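Local coordinates for protein ferritin (Pseudo-nitzschia multiseries, PDB 4IWK) that oxidises ferrous iron with dioxygen and probably stores the ferric product in a soluble, non-toxic and readily available form, at residues E3-L8 and C112-V117; L54-F59 and R100-L105. One frame throughout, in Å; residues are numbered along the deposited sequence.

Contact 1: residues E3-L8 and C112-V117; sequences EELLDL and CHDFAV
L5, in the first turn of helix 3-32, faces C112 with 7.9 Å between their CA atoms, where the chain leaves helix 84-111 and turns into helix 115-145. In the four-helix bundle of ferritin this is one end of the bundle, and it illustrates how a single leucine can be fitted against an interhelical turn. The turn is compact: H113, with positive phi, ends the preceding helix in a Schellman motif, and D114 is both the centre of an inverse gamma turn and the N-cap of the next helix.

L5 carries the contact. With CG anti to the backbone N (chi1 169°), its branch reaches away from its own helix toward the turn. The leucine was modelled in two conformers, and the details given here hold for one of them. In the conformer described, which makes the detail tentative, CD2 lies 4.3 Å from C112 CB and 3.3 Å from D114 OD2, while CD1 is directed toward the V117 side chain deeper in the bundle. S2 OG bonds to the backbone N of the same leucine. E3, E4 and D7, on the exposed side of the first helix, have been seen to bind iron in crystals of this protein, although no iron is bound to them in this chain.

The methyl group offers D114 no polar partner, and both carboxylate oxygens are satisfied by others. OD2 forms a salt bridge with R63, in the loop just after helix 36-62. The cap itself is made by the other carboxylate oxygen: V117 N donates to D114 OD1 at 3.1 Å, nearly straight at 167° but approaching from above the carboxylate plane, 49° out of it.

Contact 2: residues L54-F59 and R100-L105; sequences LGFVDF and RSLLNL
F56 and L102 both hold CG anti to the carbonyl carbon (chi1 -83° and -77°), whereas L105 turns its CG anti to the backbone N (chi1 -179°), and these choices bring two leucine methyls to one end of the phenylalanine ring. L102 CD2 touches F56 CZ at 3.5 Å, and L105 CD2 meets the neighbouring ring atom F56 CE2 at 3.7 Å. Both methyls approach the ring at a slant. L102 and L105, three residues apart, come from successive turns of one helix, so the ring end meets a methyl from each.

The example shows how a long aromatic side chain reaches across the interior of a ferritin four-helix bundle: the nearest CA atoms, of F56 and L102, are 11.1 Å apart, and the ring bridges helices 36-62 and 84-111. The other two helices enclose it, with F9, Q12 and V13 on helix 3-32 and L121, F124 and F120 on helix 115-145, the last in a T-shaped stack. This buried layer adjoins the metal centre. The F56 side chain comes within about 4 Å of that of the iron ligand E16, and the nearest atoms of the L102 side chain and a bound iron are about 6 Å apart.

In the fold
From the N terminus the chain runs through helix 3-32 and back along helix 36-62, then follows a long connection to helix 84-111 and turns into helix 115-145. Contact 2 closes the shorter loop, joining the second and third helices across that connection. Contact 1 encloses it, bringing the start of the first helix against the turn between the last two of these four. Their centres are about 10 Å apart, and the contacts touch through side chains: L5 and L8 pack on L105, and V117 packs on F59. Together they involve all four bundle helices, contact 1 at the end and contact 2 further in, toward the iron.

Contact 1: residues E3-L8 and C112-V117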
loop_
_atom_site.group_PDB
_atom_site.type_symbol
_atom_site.label_atom_id
_atom_site.label_comp_id
_atom_site.label_asym_id
_atom_site.label_seq_id
_atom_site.Cartn_x
_atom_site.Cartn_y
_atom_site.Cartn_z
ATOM N N GLU A 3 45.226 -45.085 9.716
ATOM C CA GLU A 3 45.354 -45.137 8.267
ATOM C C GLU A 3 44.036 -45.630 7.653
ATOM O O GLU A 3 43.621 -45.100 6.613
ATOM C CB GLU A 3 46.477 -46.097 7.846
ATOM C CG GLU A 3 46.788 -46.042 6.378
ATOM C CD GLU A 3 47.047 -44.607 5.965
ATOM O OE1 GLU A 3 47.913 -43.965 6.585
ATOM O OE2 GLU A 3 46.340 -44.087 5.084
ATOM N N GLU A 4 43.438 -46.664 8.259
ATOM C CA GLU A 4 42.227 -47.214 7.765
ATOM C C GLU A 4 41.147 -46.096 7.652
ATOM O O GLU A 4 40.459 -45.924 6.621
ATOM C CB GLU A 4 41.707 -48.293 8.705
ATOM C CG GLU A 4 40.821 -49.270 8.011
ATOM C CD GLU A 4 39.736 -49.848 8.926
ATOM O OE1 GLU A 4 39.654 -49.502 10.152
ATOM O OE2 GLU A 4 38.918 -50.660 8.407
ATOM N N LEU A 5 41.034 -45.295 8.700
ATOM C CA LEU A 5 39.951 -44.316 8.734
ATOM C C LEU A 5 40.240 -43.229 7.652
ATOM O O LEU A 5 39.302 -42.907 6.883
ATOM C CB LEU A 5 39.752 -43.738 10.162
ATOM C CG LEU A 5 38.826 -42.524 10.312
ATOM C CD1 LEU A 5 37.435 -42.939 9.961
ATOM C CD2 LEU A 5 38.879 -41.911 11.721
ATOM N N LEU A 6 41.490 -42.710 7.559
ATOM C CA LEU A 6 41.844 -41.734 6.538
ATOM C C LEU A 6 41.659 -42.303 5.091
ATOM O O LEU A 6 41.168 -41.596 4.206
ATOM C CB LEU A 6 43.273 -41.237 6.724
ATOM C CG LEU A 6 43.644 -40.704 8.124
ATOM C CD1 LEU A 6 45.154 -40.539 8.210
ATOM C CD2 LEU A 6 42.918 -39.438 8.566
ATOM N N ASP A 7 42.044 -43.552 4.851
ATOM C CA ASP A 7 41.834 -44.124 3.505
ATOM C C ASP A 7 40.352 -44.224 3.180
ATOM O O ASP A 7 39.929 -43.913 2.040
ATOM C CB ASP A 7 42.471 -45.538 3.456
ATOM C CG ASP A 7 44.027 -45.454 3.415
ATOM O OD1 ASP A 7 44.531 -44.311 3.244
ATOM O OD2 ASP A 7 44.835 -46.460 3.520
ATOM N N LEU A 8 39.557 -44.661 4.199
ATOM C CA LEU A 8 38.091 -44.857 3.955
ATOM C C LEU A 8 37.416 -43.511 3.754
ATOM O O LEU A 8 36.453 -43.410 2.972
ATOM C CB LEU A 8 37.398 -45.644 5.070
ATOM C CG LEU A 8 37.797 -47.159 5.120
ATOM C CD1 LEU A 8 37.260 -47.733 6.446
ATOM C CD2 LEU A 8 37.237 -47.937 3.953
ATOM N N CYS A 112 37.982 -46.095 16.185
ATOM C CA CYS A 112 38.979 -45.041 16.524
ATOM C C CYS A 112 38.378 -44.104 17.589
ATOM O O CYS A 112 39.030 -43.161 17.945
ATOM C CB CYS A 112 39.316 -44.184 15.286
ATOM S SG CYS A 112 40.416 -45.118 14.202
ATOM N N HIS A 113 37.145 -44.365 18.041
ATOM C CA HIS A 113 36.399 -43.401 18.880
ATOM C C HIS A 113 36.427 -41.979 18.346
ATOM O O HIS A 113 36.630 -40.996 19.053
ATOM C CB HIS A 113 37.057 -43.379 20.336
ATOM C CG HIS A 113 36.944 -44.686 21.063
ATOM N ND1 HIS A 113 36.925 -45.921 20.439
ATOM C CD2 HIS A 113 36.830 -44.940 22.384
ATOM C CE1 HIS A 113 36.810 -46.878 21.346
ATOM N NE2 HIS A 113 36.727 -46.306 22.530
ATOM N N ASP A 114 36.236 -41.818 17.024
ATOM C CA ASP A 114 36.277 -40.521 16.389
ATOM C C ASP A 114 34.850 -39.974 16.389
ATOM O O ASP A 114 34.059 -40.152 15.447
ATOM C CB ASP A 114 36.815 -40.678 14.971
ATOM C CG ASP A 114 37.206 -39.347 14.360
ATOM O OD1 ASP A 114 36.544 -38.364 14.607
ATOM O OD2 ASP A 114 38.224 -39.329 13.627
ATOM N N PHE A 115 34.508 -39.357 17.508
ATOM C CA PHE A 115 33.137 -38.882 17.740
ATOM C C PHE A 115 32.730 -37.843 16.703
ATOM O O PHE A 115 31.567 -37.766 16.314
ATOM C CB PHE A 115 32.994 -38.342 19.177
ATOM C CG PHE A 115 33.159 -39.437 20.199
ATOM C CD1 PHE A 115 32.173 -40.380 20.437
ATOM C CD2 PHE A 115 34.348 -39.528 20.948
ATOM C CE1 PHE A 115 32.401 -41.436 21.356
ATOM C CE2 PHE A 115 34.557 -40.550 21.890
ATOM C CZ PHE A 115 33.580 -41.511 22.080
ATOM N N ALA A 116 33.702 -36.988 16.312
ATOM C CA ALA A 116 33.320 -35.957 15.333
ATOM C C ALA A 116 32.995 -36.576 13.986
ATOM O O ALA A 116 32.039 -36.115 13.368
ATOM C CB ALA A 116 34.488 -34.923 15.163
ATOM N N VAL A 117 33.814 -37.525 13.491
ATOM C CA VAL A 117 33.499 -38.163 12.230
ATOM C C VAL A 117 32.139 -38.896 12.370
ATOM O O VAL A 117 31.284 -38.737 11.484
ATOM C CB VAL A 117 34.618 -39.129 11.725
ATOM C CG1 VAL A 117 34.083 -39.927 10.547
ATOM C CG2 VAL A 117 35.811 -38.235 11.291
#

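Contact 2: residues L54-F59 and R100-L105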
loop_
_atom_site.group_PDB
_atom_site.type_symbol
_atom_site.label_atom_id
_atom_site.label_comp_id
_atom_site.label_asym_id
_atom_site.label_seq_id
_atom_site.Cartn_x
_atom_site.Cartn_y
_atom_site.Cartn_z
ATOM N N LEU A 54 31.504 -33.267 -2.276
ATOM C CA LEU A 54 32.050 -31.958 -1.868
ATOM C C LEU A 54 31.930 -31.720 -0.361
ATOM O O LEU A 54 32.843 -31.110 0.228
ATOM C CB LEU A 54 31.359 -30.804 -2.568
ATOM C CG LEU A 54 31.687 -30.788 -4.112
ATOM C CD1 LEU A 54 30.817 -29.710 -4.796
ATOM C CD2 LEU A 54 33.178 -30.555 -4.460
ATOM N N GLY A 55 30.829 -32.206 0.219
ATOM C CA GLY A 55 30.594 -32.087 1.674
ATOM C C GLY A 55 31.689 -32.846 2.403
ATOM O O GLY A 55 32.253 -32.378 3.434
ATOM N N PHE A 56 32.012 -34.047 1.918
ATOM C CA PHE A 56 33.115 -34.870 2.539
ATOM C C PHE A 56 34.475 -34.147 2.366
ATOM O O PHE A 56 35.268 -34.089 3.309
ATOM C CB PHE A 56 33.196 -36.293 1.950
ATOM C CG PHE A 56 32.219 -37.244 2.603
ATOM C CD1 PHE A 56 30.873 -37.197 2.347
ATOM C CD2 PHE A 56 32.693 -38.057 3.642
ATOM C CE1 PHE A 56 29.961 -38.029 3.060
ATOM C CE2 PHE A 56 31.815 -38.845 4.340
ATOM C CZ PHE A 56 30.457 -38.859 4.065
ATOM N N VAL A 57 34.760 -33.536 1.200
ATOM C CA VAL A 57 36.069 -32.863 1.003
ATOM C C VAL A 57 36.143 -31.674 1.964
ATOM O O VAL A 57 37.220 -31.508 2.616
ATOM C CB VAL A 57 36.154 -32.297 -0.436
ATOM C CG1 VAL A 57 37.364 -31.332 -0.525
ATOM C CG2 VAL A 57 36.308 -33.480 -1.394
ATOM N N ASP A 58 35.050 -30.911 2.114
ATOM C CA ASP A 58 35.067 -29.688 3.000
ATOM C C ASP A 58 35.337 -30.149 4.451
ATOM O O ASP A 58 36.194 -29.587 5.098
ATOM C CB ASP A 58 33.698 -29.000 2.910
ATOM C CG ASP A 58 33.671 -27.713 3.706
ATOM O OD1 ASP A 58 34.673 -26.984 3.753
ATOM O OD2 ASP A 58 32.677 -27.506 4.360
ATOM N N PHE A 59 34.632 -31.219 4.902
ATOM C CA PHE A 59 34.878 -31.635 6.317
ATOM C C PHE A 59 36.284 -32.175 6.451
ATOM O O PHE A 59 36.997 -31.849 7.443
ATOM C CB PHE A 59 33.880 -32.752 6.714
ATOM C CG PHE A 59 34.074 -33.217 8.098
ATOM C CD1 PHE A 59 33.467 -32.530 9.147
ATOM C CD2 PHE A 59 34.868 -34.318 8.327
ATOM C CE1 PHE A 59 33.655 -32.975 10.455
ATOM C CE2 PHE A 59 35.060 -34.802 9.656
ATOM C CZ PHE A 59 34.429 -34.087 10.715
ATOM N N ARG A 100 26.855 -48.929 1.914
ATOM C CA ARG A 100 27.909 -49.791 2.482
ATOM C C ARG A 100 29.195 -49.047 2.724
ATOM O O ARG A 100 29.824 -49.241 3.743
ATOM C CB ARG A 100 28.192 -51.021 1.623
ATOM C CG ARG A 100 27.145 -52.125 1.780
ATOM C CD ARG A 100 27.536 -53.428 0.989
ATOM N NE ARG A 100 28.407 -53.103 -0.163
ATOM C CZ ARG A 100 28.031 -52.913 -1.444
ATOM N NH1 ARG A 100 26.773 -53.078 -1.850
ATOM N NH2 ARG A 100 28.963 -52.527 -2.333
ATOM N N SER A 101 29.564 -48.143 1.829
ATOM C CA SER A 101 30.783 -47.405 1.936
ATOM C C SER A 101 30.700 -46.510 3.221
ATOM O O SER A 101 31.691 -46.336 4.007
ATOM C CB SER A 101 30.882 -46.568 0.652
ATOM O OG SER A 101 32.083 -45.901 0.706
ATOM N N LEU A 102 29.527 -45.930 3.426
ATOM C CA LEU A 102 29.301 -45.053 4.566
ATOM C C LEU A 102 29.345 -45.853 5.855
ATOM O O LEU A 102 29.826 -45.329 6.884
ATOM C CB LEU A 102 27.916 -44.313 4.488
ATOM C CG LEU A 102 27.964 -43.145 3.500
ATOM C CD1 LEU A 102 26.528 -42.666 3.159
ATOM C CD2 LEU A 102 28.817 -41.967 4.042
ATOM N N LEU A 103 28.719 -47.025 5.846
ATOM C CA LEU A 103 28.755 -47.873 7.094
ATOM C C LEU A 103 30.176 -48.369 7.333
ATOM O O LEU A 103 30.601 -48.363 8.487
ATOM C CB LEU A 103 27.733 -49.058 6.976
ATOM C CG LEU A 103 26.238 -48.623 6.997
ATOM C CD1 LEU A 103 25.402 -49.881 6.747
ATOM C CD2 LEU A 103 25.655 -47.923 8.243
ATOM N N ASN A 104 30.970 -48.622 6.297
ATOM C CA ASN A 104 32.387 -48.988 6.525
ATOM C C ASN A 104 33.185 -47.886 7.163
ATOM O O ASN A 104 34.018 -48.101 8.084
ATOM C CB ASN A 104 33.103 -49.356 5.207
ATOM C CG ASN A 104 32.660 -50.694 4.657
ATOM O OD1 ASN A 104 32.066 -51.495 5.358
ATOM N ND2 ASN A 104 32.880 -50.890 3.349
ATOM N N LEU A 105 32.969 -46.677 6.653
ATOM C CA LEU A 105 33.624 -45.495 7.227
ATOM C C LEU A 105 33.175 -45.301 8.684
ATOM O O LEU A 105 34.054 -45.023 9.544
ATOM C CB LEU A 105 33.231 -44.235 6.367
ATOM C CG LEU A 105 33.825 -42.985 6.814
ATOM C CD1 LEU A 105 35.379 -42.993 7.033
ATOM C CD2 LEU A 105 33.411 -41.880 5.768
#